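Carbohydrate binding protein, putative, CPB33A (Cellvibrio japonicus, PDB 5FJQ) is a copper-dependent lytic polysaccharide monooxygenase important for efficient chitin utilization, represented here by its AA10-type domain from a longer protein. Local coordinates at residues S6-C14 / M73-T83; V85-N96 / E137-Y148. All coordinates share one frame; numbering follows the deposited sequence.

Contact 1 of 2, residues S6-C14 / M73-T83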
loop_
_atom_site.group_PDB
_atom_site.type_symbol
_atom_site.label_atom_id
_atom_site.label_comp_id
_atom_site.label_asym_id
_atom_site.label_seq_id
_atom_site.Cartn_x
_atom_site.Cartn_y
_atom_site.Cartn_z
ATOM N N SER A 6 -10.313 0.605 1.115
ATOM C CA SER A 6 -11.125 1.394 0.158
ATOM C C SER A 6 -10.311 2.619 -0.320
ATOM O O SER A 6 -10.025 3.487 0.505
ATOM C CB SER A 6 -12.407 1.801 0.862
ATOM O OG SER A 6 -13.205 2.573 0.038
ATOM N N PRO A 7 -9.819 2.612 -1.595
ATOM C CA PRO A 7 -9.888 1.551 -2.604
ATOM C C PRO A 7 -9.091 0.350 -2.078
ATOM O O PRO A 7 -8.140 0.536 -1.327
ATOM C CB PRO A 7 -9.168 2.174 -3.792
ATOM C CG PRO A 7 -9.382 3.642 -3.608
ATOM C CD PRO A 7 -9.070 3.743 -2.149
ATOM N N LYS A 8 -9.521 -0.854 -2.407
ATOM C CA LYS A 8 -8.862 -2.077 -1.905
ATOM C C LYS A 8 -7.407 -2.064 -2.337
ATOM O O LYS A 8 -7.083 -1.862 -3.532
ATOM C CB LYS A 8 -9.561 -3.309 -2.419
ATOM C CG LYS A 8 -11.042 -3.368 -2.106
ATOM C CD LYS A 8 -11.689 -4.609 -2.732
ATOM C CE LYS A 8 -13.170 -4.797 -2.334
ATOM N NZ LYS A 8 -13.248 -5.215 -0.881
ATOM N N SER A 9 -6.528 -2.264 -1.365
ATOM C CA SER A 9 -5.095 -2.324 -1.605
ATOM C C SER A 9 -4.879 -3.641 -2.312
ATOM O O SER A 9 -5.789 -4.483 -2.375
ATOM C CB SER A 9 -4.295 -2.353 -0.310
ATOM O OG SER A 9 -4.534 -3.573 0.434
ATOM N N ARG A 10 -3.698 -3.762 -2.880
ATOM C CA ARG A 10 -3.287 -4.932 -3.654
ATOM C C ARG A 10 -3.354 -6.230 -2.814
ATOM O O ARG A 10 -3.772 -7.267 -3.352
ATOM C CB ARG A 10 -1.848 -4.734 -4.150
ATOM C CG ARG A 10 -1.498 -5.675 -5.287
ATOM C CD ARG A 10 -0.144 -5.368 -5.831
ATOM N NE ARG A 10 -0.060 -4.128 -6.576
ATOM C CZ ARG A 10 1.132 -3.715 -7.065
ATOM N NH1 ARG A 10 2.235 -4.455 -6.868
ATOM N NH2 ARG A 10 1.232 -2.606 -7.776
ATOM N N VAL A 11 -2.931 -6.168 -1.524
ATOM C CA VAL A 11 -2.995 -7.364 -0.638
ATOM C C VAL A 11 -4.519 -7.716 -0.446
ATOM O O VAL A 11 -4.895 -8.877 -0.349
ATOM C CB VAL A 11 -2.259 -7.220 0.761
ATOM C CG1 VAL A 11 -0.757 -7.014 0.558
ATOM C CG2 VAL A 11 -2.849 -6.082 1.648
ATOM N N ILE A 12 -5.391 -6.720 -0.544
ATOM C CA ILE A 12 -6.880 -6.984 -0.305
ATOM C C ILE A 12 -7.610 -7.449 -1.596
ATOM O O ILE A 12 -8.592 -8.274 -1.593
ATOM C CB ILE A 12 -7.664 -5.710 0.202
ATOM C CG1 ILE A 12 -7.202 -5.252 1.608
ATOM C CG2 ILE A 12 -9.205 -5.973 0.187
ATOM C CD1 ILE A 12 -7.258 -6.284 2.700
ATOM N N GLN A 13 -7.227 -6.829 -2.696
ATOM C CA GLN A 13 -7.669 -7.283 -4.009
ATOM C C GLN A 13 -7.321 -8.765 -4.177
ATOM O O GLN A 13 -8.164 -9.620 -4.490
ATOM C CB GLN A 13 -7.022 -6.428 -5.091
ATOM C CG GLN A 13 -7.612 -4.994 -5.197
ATOM C CD GLN A 13 -9.007 -4.994 -5.752
ATOM O OE1 GLN A 13 -9.617 -6.049 -5.853
ATOM N NE2 GLN A 13 -9.549 -3.793 -6.117
ATOM N N CYS A 14 -6.092 -9.080 -3.974
ATOM C CA CYS A 14 -5.749 -10.508 -4.173
ATOM C C CYS A 14 -6.293 -11.481 -3.074
ATOM O O CYS A 14 -6.689 -12.622 -3.407
ATOM C CB CYS A 14 -4.289 -10.668 -4.488
ATOM S SG CYS A 14 -3.777 -10.285 -6.208
ATOM N N MET A 73 3.350 -9.641 -4.157
ATOM C CA MET A 73 2.938 -8.226 -4.180
ATOM C C MET A 73 3.928 -7.286 -4.841
ATOM O O MET A 73 3.523 -6.159 -5.230
ATOM C CB MET A 73 2.527 -7.706 -2.771
ATOM C CG MET A 73 1.380 -8.487 -2.104
ATOM S SD MET A 73 -0.166 -8.357 -3.022
ATOM C CE MET A 73 -0.088 -9.840 -4.012
ATOM N N ASP A 74 5.169 -7.771 -5.053
ATOM C CA ASP A 74 6.233 -6.947 -5.578
ATOM C C ASP A 74 6.352 -6.994 -7.084
ATOM O O ASP A 74 7.270 -6.341 -7.665
ATOM C CB ASP A 74 7.530 -7.341 -4.928
ATOM C CG ASP A 74 7.615 -6.896 -3.451
ATOM O OD1 ASP A 74 7.125 -5.799 -3.118
ATOM O OD2 ASP A 74 8.175 -7.607 -2.605
ATOM N N LEU A 75 5.499 -7.798 -7.715
ATOM C CA LEU A 75 5.609 -8.054 -9.192
ATOM C C LEU A 75 5.142 -6.813 -9.979
ATOM O O LEU A 75 4.121 -6.273 -9.623
ATOM C CB LEU A 75 4.741 -9.263 -9.561
ATOM C CG LEU A 75 5.261 -10.587 -8.964
ATOM C CD1 LEU A 75 4.400 -11.774 -9.342
ATOM C CD2 LEU A 75 6.704 -10.850 -9.281
ATOM N N ALA A 76 5.889 -6.377 -11.008
ATOM C CA ALA A 76 5.457 -5.335 -11.972
ATOM C C ALA A 76 4.416 -5.895 -12.968
ATOM O O ALA A 76 4.709 -6.764 -13.762
ATOM C CB ALA A 76 6.686 -4.815 -12.723
ATOM N N ARG A 77 3.186 -5.427 -12.912
ATOM C CA ARG A 77 2.138 -5.923 -13.797
ATOM C C ARG A 77 1.253 -4.764 -14.093
ATOM O O ARG A 77 1.090 -3.922 -13.242
ATOM C CB ARG A 77 1.372 -7.026 -13.108
ATOM C CG ARG A 77 2.291 -8.235 -12.888
ATOM C CD ARG A 77 1.544 -9.403 -12.321
ATOM N NE ARG A 77 0.522 -9.865 -13.264
ATOM C CZ ARG A 77 0.651 -10.907 -14.098
ATOM N NH1 ARG A 77 1.735 -11.649 -14.112
ATOM N NH2 ARG A 77 -0.362 -11.258 -14.894
ATOM N N ASN A 78 0.732 -4.703 -15.317
ATOM C CA ASN A 78 -0.211 -3.647 -15.735
ATOM C C ASN A 78 -1.601 -4.216 -15.623
ATOM O O ASN A 78 -2.569 -3.626 -16.154
ATOM C CB ASN A 78 0.042 -3.235 -17.192
ATOM C CG ASN A 78 0.082 -4.438 -18.159
ATOM O OD1 ASN A 78 -0.102 -5.607 -17.774
ATOM N ND2 ASN A 78 0.348 -4.150 -19.436
ATOM N N ASP A 79 -1.728 -5.352 -14.952
ATOM C CA ASP A 79 -3.076 -5.983 -14.848
ATOM C C ASP A 79 -3.532 -6.234 -13.409
ATOM O O ASP A 79 -4.520 -6.997 -13.147
ATOM C CB ASP A 79 -3.136 -7.254 -15.663
ATOM C CG ASP A 79 -2.317 -8.365 -15.043
ATOM O OD1 ASP A 79 -1.482 -8.058 -14.158
ATOM O OD2 ASP A 79 -2.508 -9.530 -15.437
ATOM N N TRP A 80 -2.872 -5.569 -12.460
ATOM C CA TRP A 80 -3.336 -5.720 -11.062
ATOM C C TRP A 80 -4.792 -5.326 -10.997
ATOM O O TRP A 80 -5.209 -4.372 -11.703
ATOM C CB TRP A 80 -2.531 -4.882 -10.094
ATOM C CG TRP A 80 -1.122 -5.382 -9.853
ATOM C CD1 TRP A 80 0.039 -4.779 -10.305
ATOM C CD2 TRP A 80 -0.692 -6.575 -9.133
ATOM N NE1 TRP A 80 1.128 -5.507 -9.893
ATOM C CE2 TRP A 80 0.722 -6.599 -9.175
ATOM C CE3 TRP A 80 -1.356 -7.605 -8.446
ATOM C CZ2 TRP A 80 1.494 -7.634 -8.577
ATOM C CZ3 TRP A 80 -0.563 -8.632 -7.848
ATOM C CH2 TRP A 80 0.823 -8.623 -7.921
ATOM N N PRO A 81 -5.609 -6.047 -10.192
ATOM C CA PRO A 81 -6.988 -5.536 -10.055
ATOM C C PRO A 81 -7.015 -4.088 -9.531
ATOM O O PRO A 81 -6.449 -3.807 -8.476
ATOM C CB PRO A 81 -7.601 -6.465 -9.012
ATOM C CG PRO A 81 -6.862 -7.763 -9.203
ATOM C CD PRO A 81 -5.435 -7.366 -9.554
ATOM N N ALA A 82 -7.658 -3.160 -10.219
ATOM C CA ALA A 82 -7.504 -1.784 -9.861
ATOM C C ALA A 82 -8.869 -1.109 -9.712
ATOM O O ALA A 82 -9.846 -1.559 -10.278
ATOM C CB ALA A 82 -6.648 -1.079 -10.902
ATOM N N THR A 83 -8.923 -0.064 -8.901
ATOM C CA THR A 83 -10.117 0.725 -8.751
ATOM C C THR A 83 -10.098 1.942 -9.679
ATOM O O THR A 83 -9.103 2.640 -9.813
ATOM C CB THR A 83 -10.202 1.205 -7.300
ATOM O OG1 THR A 83 -10.160 0.068 -6.436
ATOM C CG2 THR A 83 -11.443 2.020 -7.046
HETATM O O HOH W 1 -7.760 -1.070 -6.140
HETATM O O HOH W 2 -11.555 -0.912 -4.474
HETATM O O HOH W 3 4.516 -3.489 -8.511
#
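Arg-10 lies flat across the indole of Trp-80. CB passes the thioether of Met-73, and Arg-10 CG, held anti to the backbone N (chi1 -163°), sits 3.8 Å from Met-73 SD and also meets Trp-80 CE3. Arg-10 CD then rides over the six-membered ring of Trp-80, 3.5 Å from its centroid, a CH-pi contact. Arg-10 NE lies over the ring atoms CG and CD2 of Trp-80, 3.6 Å from CD2. A bend at chi3 lays the guanidinium over the five-membered ring with the planes 8° apart, a cation-pi stack in which Arg-10 CZ is 3.3 Å from Trp-80 NE1. At the tip, Arg-10 NH1 gives a weak, bent hydrogen bond to Met-73 O (2.7 Å); it also donates to a water that in turn donates to Leu-75 O. NH2 is claimed by a salt bridge to Asp-176. The far face of the indole carries Arg-77 CB, while Cys-14 SG meets its edge 4.0 Å from Trp-80 CZ3. A water joins Lys-8 O, Gln-13 NE2 and Thr-83 OG1. The start of helix 10-17 is thus fitted against the loop leading into strand 83-84, with strand 169-178 beside Trp-80 and helix 25-33 tied through the Cys-14–Cys-27 disulfide.

Contact 2 of 2, residues V85-N96 / E137-Y148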
loop_
_atom_site.group_PDB
_atom_site.type_symbol
_atom_site.label_atom_id
_atom_site.label_comp_id
_atom_site.label_asym_id
_atom_site.label_seq_id
_atom_site.Cartn_x
_atom_site.Cartn_y
_atom_site.Cartn_z
ATOM N N VAL A 85 -10.318 5.510 -10.777
ATOM C CA VAL A 85 -10.277 6.808 -10.109
ATOM C C VAL A 85 -10.256 7.937 -11.167
ATOM O O VAL A 85 -10.100 7.668 -12.370
ATOM C CB VAL A 85 -9.100 6.949 -9.132
ATOM C CG1 VAL A 85 -9.196 5.937 -7.991
ATOM C CG2 VAL A 85 -7.757 6.800 -9.873
ATOM N N THR A 86 -10.443 9.171 -10.691
ATOM C CA THR A 86 -10.242 10.381 -11.470
ATOM C C THR A 86 -9.492 11.431 -10.656
ATOM O O THR A 86 -9.383 11.300 -9.418
ATOM C CB THR A 86 -11.559 10.996 -11.927
ATOM O OG1 THR A 86 -12.343 11.315 -10.773
ATOM C CG2 THR A 86 -12.352 10.036 -12.860
ATOM N N PRO A 87 -8.917 12.466 -11.345
ATOM C CA PRO A 87 -8.202 13.500 -10.603
ATOM C C PRO A 87 -9.146 14.214 -9.665
ATOM O O PRO A 87 -10.358 14.263 -9.927
ATOM C CB PRO A 87 -7.634 14.413 -11.724
ATOM C CG PRO A 87 -7.491 13.492 -12.898
ATOM C CD PRO A 87 -8.733 12.642 -12.793
ATOM N N GLY A 88 -8.616 14.713 -8.558
ATOM C CA GLY A 88 -9.425 15.230 -7.488
ATOM C C GLY A 88 -9.556 14.371 -6.245
ATOM O O GLY A 88 -8.853 13.345 -6.057
ATOM N N ALA A 89 -10.467 14.782 -5.383
ATOM C CA ALA A 89 -10.561 14.175 -4.064
ATOM C C ALA A 89 -11.024 12.728 -4.177
ATOM O O ALA A 89 -11.894 12.413 -4.961
ATOM C CB ALA A 89 -11.475 14.981 -3.168
ATOM N N ARG A 90 -10.322 11.838 -3.484
ATOM C CA ARG A 90 -10.773 10.445 -3.368
ATOM C C ARG A 90 -10.577 10.013 -1.902
ATOM O O ARG A 90 -9.528 10.212 -1.342
ATOM C CB ARG A 90 -9.992 9.569 -4.361
ATOM C CG ARG A 90 -10.410 8.105 -4.407
ATOM C CD ARG A 90 -11.874 8.011 -4.756
ATOM N NE ARG A 90 -12.210 6.614 -4.734
ATOM C CZ ARG A 90 -12.557 5.883 -5.791
ATOM N NH1 ARG A 90 -12.743 6.426 -7.022
ATOM N NH2 ARG A 90 -12.773 4.599 -5.577
ATOM N N GLU A 91 -11.605 9.509 -1.234
ATOM C CA GLU A 91 -11.355 8.897 0.099
ATOM C C GLU A 91 -10.549 7.564 0.026
ATOM O O GLU A 91 -10.819 6.673 -0.809
ATOM C CB GLU A 91 -12.633 8.627 0.927
ATOM C CG GLU A 91 -13.629 9.771 0.946
ATOM C CD GLU A 91 -14.491 9.778 2.192
ATOM O OE1 GLU A 91 -14.802 8.690 2.757
ATOM O OE2 GLU A 91 -14.828 10.896 2.628
ATOM N N PHE A 92 -9.582 7.490 0.924
ATOM C CA PHE A 92 -8.777 6.299 1.231
ATOM C C PHE A 92 -8.972 5.945 2.694
ATOM O O PHE A 92 -8.923 6.797 3.592
ATOM C CB PHE A 92 -7.294 6.557 0.931
ATOM C CG PHE A 92 -6.981 6.655 -0.536
ATOM C CD1 PHE A 92 -7.274 7.816 -1.263
ATOM C CD2 PHE A 92 -6.479 5.584 -1.209
ATOM C CE1 PHE A 92 -7.005 7.871 -2.627
ATOM C CE2 PHE A 92 -6.216 5.629 -2.581
ATOM C CZ PHE A 92 -6.481 6.771 -3.285
ATOM N N VAL A 93 -9.219 4.676 2.936
ATOM C CA VAL A 93 -9.666 4.308 4.244
ATOM C C VAL A 93 -8.770 3.200 4.692
ATOM O O VAL A 93 -8.626 2.225 3.942
ATOM C CB VAL A 93 -11.126 3.748 4.209
ATOM C CG1 VAL A 93 -11.477 3.136 5.560
ATOM C CG2 VAL A 93 -12.152 4.820 3.740
ATOM N N TRP A 94 -8.244 3.345 5.911
ATOM C CA TRP A 94 -7.426 2.291 6.531
ATOM C C TRP A 94 -8.342 1.622 7.537
ATOM O O TRP A 94 -8.912 2.291 8.393
ATOM C CB TRP A 94 -6.188 2.831 7.265
ATOM C CG TRP A 94 -4.978 3.157 6.413
ATOM C CD1 TRP A 94 -4.831 4.246 5.662
ATOM C CD2 TRP A 94 -3.714 2.451 6.350
ATOM N NE1 TRP A 94 -3.610 4.277 5.024
ATOM C CE2 TRP A 94 -2.875 3.193 5.456
ATOM C CE3 TRP A 94 -3.212 1.269 6.940
ATOM C CZ2 TRP A 94 -1.588 2.802 5.141
ATOM C CZ3 TRP A 94 -1.937 0.880 6.635
ATOM C CH2 TRP A 94 -1.120 1.627 5.708
ATOM N N THR A 95 -8.505 0.315 7.403
ATOM C CA THR A 95 -9.176 -0.459 8.426
ATOM C C THR A 95 -8.079 -1.022 9.311
ATOM O O THR A 95 -7.265 -1.848 8.884
ATOM C CB THR A 95 -10.035 -1.579 7.816
ATOM O OG1 THR A 95 -11.055 -0.946 7.058
ATOM C CG2 THR A 95 -10.676 -2.403 8.927
ATOM N N ASN A 96 -8.063 -0.524 10.539
ATOM C CA ASN A 96 -7.109 -0.877 11.525
ATOM C C ASN A 96 -7.589 -2.020 12.413
ATOM O O ASN A 96 -8.622 -1.899 13.055
ATOM C CB ASN A 96 -6.747 0.377 12.329
ATOM C CG ASN A 96 -6.205 1.456 11.428
ATOM O OD1 ASN A 96 -5.787 1.139 10.315
ATOM N ND2 ASN A 96 -6.352 2.726 11.825
ATOM N N GLU A 137 -7.299 5.099 16.176
ATOM C CA GLU A 137 -8.442 5.165 15.339
ATOM C C GLU A 137 -8.692 3.775 14.879
ATOM O O GLU A 137 -7.802 3.144 14.403
ATOM C CB GLU A 137 -8.114 5.969 14.106
ATOM C CG GLU A 137 -8.146 7.474 14.379
ATOM C CD GLU A 137 -7.644 8.243 13.195
ATOM O OE1 GLU A 137 -6.558 7.906 12.638
ATOM O OE2 GLU A 137 -8.340 9.204 12.842
ATOM N N TRP A 138 -9.916 3.298 15.025
ATOM C CA TRP A 138 -10.240 2.042 14.436
ATOM C C TRP A 138 -10.295 2.117 12.933
ATOM O O TRP A 138 -10.047 1.119 12.228
ATOM C CB TRP A 138 -11.573 1.546 15.024
ATOM C CG TRP A 138 -11.413 1.125 16.470
ATOM C CD1 TRP A 138 -11.985 1.712 17.577
ATOM C CD2 TRP A 138 -10.587 0.044 16.959
ATOM N NE1 TRP A 138 -11.587 1.039 18.716
ATOM C CE2 TRP A 138 -10.730 0.016 18.367
ATOM C CE3 TRP A 138 -9.748 -0.918 16.335
ATOM C CZ2 TRP A 138 -10.069 -0.949 19.170
ATOM C CZ3 TRP A 138 -9.091 -1.863 17.126
ATOM C CH2 TRP A 138 -9.253 -1.872 18.530
ATOM N N VAL A 139 -10.696 3.289 12.430
ATOM C CA VAL A 139 -10.780 3.495 11.017
ATOM C C VAL A 139 -10.150 4.853 10.748
ATOM O O VAL A 139 -10.394 5.822 11.480
ATOM C CB VAL A 139 -12.219 3.494 10.470
ATOM C CG1 VAL A 139 -12.142 3.628 8.959
ATOM C CG2 VAL A 139 -12.963 2.188 10.809
ATOM N N SER A 140 -9.313 4.918 9.740
ATOM C CA SER A 140 -8.541 6.135 9.474
ATOM C C SER A 140 -8.879 6.559 8.066
ATOM O O SER A 140 -8.651 5.827 7.124
ATOM C CB SER A 140 -7.016 5.845 9.621
ATOM O OG SER A 140 -6.618 5.703 10.938
ATOM N N THR A 141 -9.457 7.746 7.914
ATOM C CA THR A 141 -9.894 8.181 6.619
ATOM C C THR A 141 -9.142 9.423 6.151
ATOM O O THR A 141 -9.022 10.420 6.865
ATOM C CB THR A 141 -11.439 8.475 6.531
ATOM O OG1 THR A 141 -12.149 7.327 7.021
ATOM C CG2 THR A 141 -11.763 8.619 5.134
ATOM N N HIS A 142 -8.634 9.332 4.926
ATOM C CA HIS A 142 -7.857 10.411 4.366
ATOM C C HIS A 142 -8.450 10.750 2.999
ATOM O O HIS A 142 -8.548 9.920 2.134
ATOM C CB HIS A 142 -6.410 9.936 4.304
ATOM C CG HIS A 142 -5.947 9.354 5.599
ATOM N ND1 HIS A 142 -5.620 8.018 5.744
ATOM C CD2 HIS A 142 -5.810 9.910 6.821
ATOM C CE1 HIS A 142 -5.298 7.782 7.005
ATOM N NE2 HIS A 142 -5.370 8.918 7.673
ATOM N N ASN A 143 -8.921 11.988 2.846
ATOM C CA ASN A 143 -9.372 12.410 1.564
ATOM C C ASN A 143 -8.248 12.940 0.687
ATOM O O ASN A 143 -7.992 14.148 0.736
ATOM C CB ASN A 143 -10.288 13.577 1.763
ATOM C CG ASN A 143 -11.713 13.239 1.435
ATOM O OD1 ASN A 143 -12.286 12.272 1.997
ATOM N ND2 ASN A 143 -12.306 14.026 0.519
ATOM N N VAL A 144 -7.680 12.093 -0.156
ATOM C CA VAL A 144 -6.360 12.338 -0.797
ATOM C C VAL A 144 -6.708 13.059 -2.046
ATOM O O VAL A 144 -7.718 12.691 -2.690
ATOM C CB VAL A 144 -5.678 10.993 -1.150
ATOM C CG1 VAL A 144 -4.351 11.181 -1.905
ATOM C CG2 VAL A 144 -5.468 10.211 0.128
ATOM N N ILE A 145 -5.989 14.138 -2.384
ATOM C CA ILE A 145 -6.304 14.767 -3.647
ATOM C C ILE A 145 -5.436 14.110 -4.746
ATOM O O ILE A 145 -4.189 14.237 -4.752
ATOM C CB ILE A 145 -6.212 16.334 -3.620
ATOM C CG1 ILE A 145 -7.021 16.983 -2.477
ATOM C CG2 ILE A 145 -6.445 16.961 -4.994
ATOM C CD1 ILE A 145 -8.435 16.473 -2.216
ATOM N N LEU A 146 -6.071 13.383 -5.663
ATOM C CA LEU A 146 -5.338 12.703 -6.755
ATOM C C LEU A 146 -4.956 13.731 -7.793
ATOM O O LEU A 146 -5.827 14.541 -8.235
ATOM C CB LEU A 146 -6.172 11.592 -7.377
ATOM C CG LEU A 146 -6.616 10.565 -6.345
ATOM C CD1 LEU A 146 -7.809 9.755 -6.889
ATOM C CD2 LEU A 146 -5.479 9.676 -5.863
ATOM N N PRO A 147 -3.657 13.755 -8.168
ATOM C CA PRO A 147 -3.235 14.707 -9.184
ATOM C C PRO A 147 -3.708 14.277 -10.575
ATOM O O PRO A 147 -4.181 13.139 -10.748
ATOM C CB PRO A 147 -1.699 14.656 -9.092
ATOM C CG PRO A 147 -1.399 13.216 -8.707
ATOM C CD PRO A 147 -2.564 12.812 -7.790
ATOM N N TYR A 148 -3.595 15.153 -11.574
ATOM C CA TYR A 148 -3.880 14.703 -12.949
ATOM C C TYR A 148 -3.006 13.508 -13.349
ATOM O O TYR A 148 -1.785 13.607 -13.355
ATOM C CB TYR A 148 -3.702 15.840 -13.965
ATOM C CG TYR A 148 -4.077 15.424 -15.347
ATOM C CD1 TYR A 148 -5.423 15.352 -15.721
ATOM C CD2 TYR A 148 -3.099 15.055 -16.273
ATOM C CE1 TYR A 148 -5.802 14.957 -17.007
ATOM C CE2 TYR A 148 -3.459 14.656 -17.566
ATOM C CZ TYR A 148 -4.811 14.603 -17.924
ATOM O OH TYR A 148 -5.182 14.192 -19.206
#
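The amide nitrogen ND2 of Asn-96 reaches across to two acceptors at once, Glu-137 O at 3.0 Å and Ser-140 OG at 3.1 Å. Both lie close to the amide plane, but the bond to Glu-137 O is the straighter (166°), although it comes in above that carbonyl's plane. Ser-140 OG donates a hydrogen bond to Glu-137 OE1 (2.8 Å), meeting it from above the carboxylate plane, so serine, carboxylate and amide form a short polar chain. The backbone of Asn-96 is tied as well, its N bonding to Trp-138 O.

From here strands 88-96 and 139-146 run antiparallel; hydrogen-bonded pairs, from Trp-94 with Ser-140 to Gly-88 with Leu-146, alternate with non-hydrogen-bonded ones. The side chains of Phe-92, Trp-94, His-142, Val-144 and Leu-146 share one face. With CG1 of Val-144 anti to the backbone N (chi1 176°), the other methyl, CG2, is turned onto Phe-92 CD1 at 3.3 Å. Leu-146 packs alongside, CD2 touching the Phe-92 ring while CD1 reaches Arg-90 CB. Trp-94 CD1 lies 3.8 Å from His-142 CE1, the rings an oblique pair, neither stacked nor edge-to-face, with planes 74° apart. His-142 ND1 is hydrogen-bonded to Tyr-107 and Trp-94 NE1 to Ser-157. On the other face Val-93 CG1 and Val-139 CG1 meet tightly at 3.5 Å.

The face bearing Phe-92 and Trp-94, turned toward strands 102-109, 126-130 and 169-178, is the buried side of a beta-sandwich, the immunoglobulin-like core of lytic polysaccharide monooxygenases. Its Asn-96 end lies about 8 Å, side chain to metal, from the copper ion held by His-1 and His-100.

From the N terminus, strand 2-6 leads directly into contact 1, whose segments 6-14 and 73-83 close a long loop that is mostly irregular but carries helices 25-33 and 53-56. Only after it has closed does the chain enter strand 88-96 and open contact 2, which closes a second, helix-free loop through strands 102-109 and 126-130 at strand 139-146. The two loops follow in series, neither crossing nor nesting. They nevertheless touch: Ser-6 O lies 2.8 Å from Val-93 N, a probable hydrogen bond, and Pro-7 packs on Phe-92. Contact 1 thereby ties the helical region to the sandwich, and contact 2 joins two strands of its three-stranded sheet.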